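Local coordinates for iron binding protein FbpA (Mannheimia haemolytica, PDB 1Q35) that probably binds ferric iron in the periplasm and hands it on for uptake, at residues 198-203 with 214-219. Numbering follows the deposited sequence.
With FMT (formic acid), chain C.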
# COMPACT_ATOMS: atom_id res chain seq x y z
N TYR A 198 0.54 -2.38 8.29
CA TYR A 198 1.89 -2.85 8.62
C TYR A 198 2.68 -1.80 9.41
O TYR A 198 3.55 -2.15 10.19
CB TYR A 198 2.66 -3.30 7.35
CG TYR A 198 2.74 -2.26 6.27
CD1 TYR A 198 1.73 -2.16 5.32
CD2 TYR A 198 3.79 -1.35 6.21
CE1 TYR A 198 1.77 -1.20 4.34
CE2 TYR A 198 3.84 -0.38 5.22
CZ TYR A 198 2.81 -0.31 4.29
OH TYR A 198 2.79 0.65 3.31
N TYR A 199 2.36 -0.53 9.22
CA TYR A 199 3.04 0.52 9.98
C TYR A 199 2.85 0.39 11.50
O TYR A 199 3.71 0.80 12.26
CB TYR A 199 2.61 1.92 9.52
CG TYR A 199 3.16 2.31 8.17
CD1 TYR A 199 2.31 2.67 7.13
CD2 TYR A 199 4.52 2.33 7.93
CE1 TYR A 199 2.81 3.02 5.88
CE2 TYR A 199 5.03 2.67 6.68
CZ TYR A 199 4.16 3.02 5.67
OH TYR A 199 4.64 3.38 4.43
N TYR A 200 1.72 -0.18 11.94
CA TYR A 200 1.50 -0.40 13.37
C TYR A 200 2.57 -1.34 13.93
O TYR A 200 3.14 -1.07 14.99
CB TYR A 200 0.10 -0.95 13.61
CG TYR A 200 -0.37 -0.82 15.04
CD1 TYR A 200 -0.49 -1.93 15.85
CD2 TYR A 200 -0.72 0.42 15.57
CE1 TYR A 200 -0.94 -1.83 17.17
CE2 TYR A 200 -1.17 0.53 16.89
CZ TYR A 200 -1.28 -0.59 17.67
OH TYR A 200 -1.72 -0.49 18.98
N GLY A 201 2.86 -2.42 13.22
CA GLY A 201 3.91 -3.34 13.61
C GLY A 201 5.30 -2.73 13.52
O GLY A 201 6.14 -2.94 14.40
N LYS A 202 5.56 -1.97 12.47
CA LYS A 202 6.84 -1.27 12.35
C LYS A 202 7.07 -0.34 13.53
O LYS A 202 8.17 -0.28 14.07
CB LYS A 202 6.91 -0.48 11.04
CG LYS A 202 6.97 -1.33 9.77
CD LYS A 202 8.15 -2.31 9.74
CE LYS A 202 9.50 -1.60 9.79
NZ LYS A 202 10.63 -2.55 9.97
N MET A 203 6.04 0.40 13.94
CA MET A 203 6.17 1.32 15.07
C MET A 203 6.42 0.57 16.37
O MET A 203 7.28 0.96 17.17
CB MET A 203 4.93 2.22 15.20
CG MET A 203 4.85 3.28 14.11
SD MET A 203 3.45 4.41 14.29
CE MET A 203 2.06 3.32 13.93
N GLU A 214 1.41 2.39 20.98
CA GLU A 214 0.80 2.05 22.26
C GLU A 214 -0.34 2.98 22.64
O GLU A 214 -1.22 2.59 23.40
CB GLU A 214 1.86 2.01 23.37
CG GLU A 214 2.80 0.82 23.25
CD GLU A 214 4.04 0.92 24.13
OE1 GLU A 214 4.67 -0.14 24.34
OE2 GLU A 214 4.40 2.02 24.59
N ALA A 215 -0.33 4.20 22.11
CA ALA A 215 -1.40 5.17 22.34
C ALA A 215 -2.59 5.00 21.40
O ALA A 215 -3.56 5.73 21.51
CB ALA A 215 -0.85 6.57 22.21
N ALA A 216 -2.52 4.03 20.48
CA ALA A 216 -3.54 3.87 19.45
C ALA A 216 -4.02 2.43 19.37
O ALA A 216 -3.35 1.50 19.83
CB ALA A 216 -2.99 4.32 18.09
N ILE A 217 -5.19 2.26 18.78
CA ILE A 217 -5.79 0.96 18.52
C ILE A 217 -5.94 0.81 17.01
O ILE A 217 -6.39 1.73 16.33
CB ILE A 217 -7.16 0.85 19.22
CG1 ILE A 217 -6.97 0.83 20.74
CG2 ILE A 217 -7.91 -0.40 18.75
CD1 ILE A 217 -8.23 1.11 21.51
N ILE A 218 -5.55 -0.35 16.49
CA ILE A 218 -5.77 -0.68 15.08
C ILE A 218 -7.20 -1.22 14.89
O ILE A 218 -7.65 -2.10 15.64
CB ILE A 218 -4.69 -1.67 14.55
CG1 ILE A 218 -4.86 -1.90 13.04
CG2 ILE A 218 -4.70 -3.01 15.29
CD1 ILE A 218 -3.64 -2.46 12.36
N ASN A 219 -7.91 -0.67 13.92
CA ASN A 219 -9.29 -1.08 13.64
C ASN A 219 -9.45 -1.39 12.16
O ASN A 219 -9.05 -0.61 11.32
CB ASN A 219 -10.30 0.01 14.00
CG ASN A 219 -10.19 0.49 15.43
OD1 ASN A 219 -10.84 -0.05 16.33
ND2 ASN A 219 -9.39 1.52 15.64
C FMT C . 5.97 1.05 1.84
O1 FMT C . 7.14 0.73 1.31
O2 FMT C . 5.19 0.16 2.13
O HOH W 1 -4.36 -2.07 18.75
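From the helix, Tyr200 makes nearly all of this contact: its phenol reaches to the neighbouring strand and donates a hydrogen bond, OH to Ala216 O, of 2.7 Å. Helix 198-205 and strand 216-219, which pairs antiparallel with strand 96-108, belong to the periplasmic binding protein fold; the axes of 198-203 and 216-219 run nearly antiparallel, passing 10.0 Å apart at 148°. A tyrosine suits this place, long enough to bring its OH to the strand backbone and polar at its end. With CG anti to the backbone N (chi1 -162°), the ring extends away from the helix toward the strand. The hydroxyl approaches from above the carbonyl plane, 39° out of it, while the carbonyl oxygen lies at the ring's edge. Ile218 lies over one face of the ring, its branched side chain presenting CG2 there, and CD1 reaches back to Tyr200 CB at 4.2 Å. The small methyl of Ala216 fits beside the ring, CB 4.4 Å from Tyr200 CE2. Within the sheet, Ile217 pairs its backbone with Thr107 of strand 96-108. The preceding residues, Tyr198 and Tyr199, are ferric iron ligands; in this iron-free model Tyr198 OH makes a weak hydrogen bond to a formic acid molecule also held by Arg10 and Arg101. A water completes the link to the strand, donating to Tyr200 OH and accepting from Ile218 N, each at 3.1 Å.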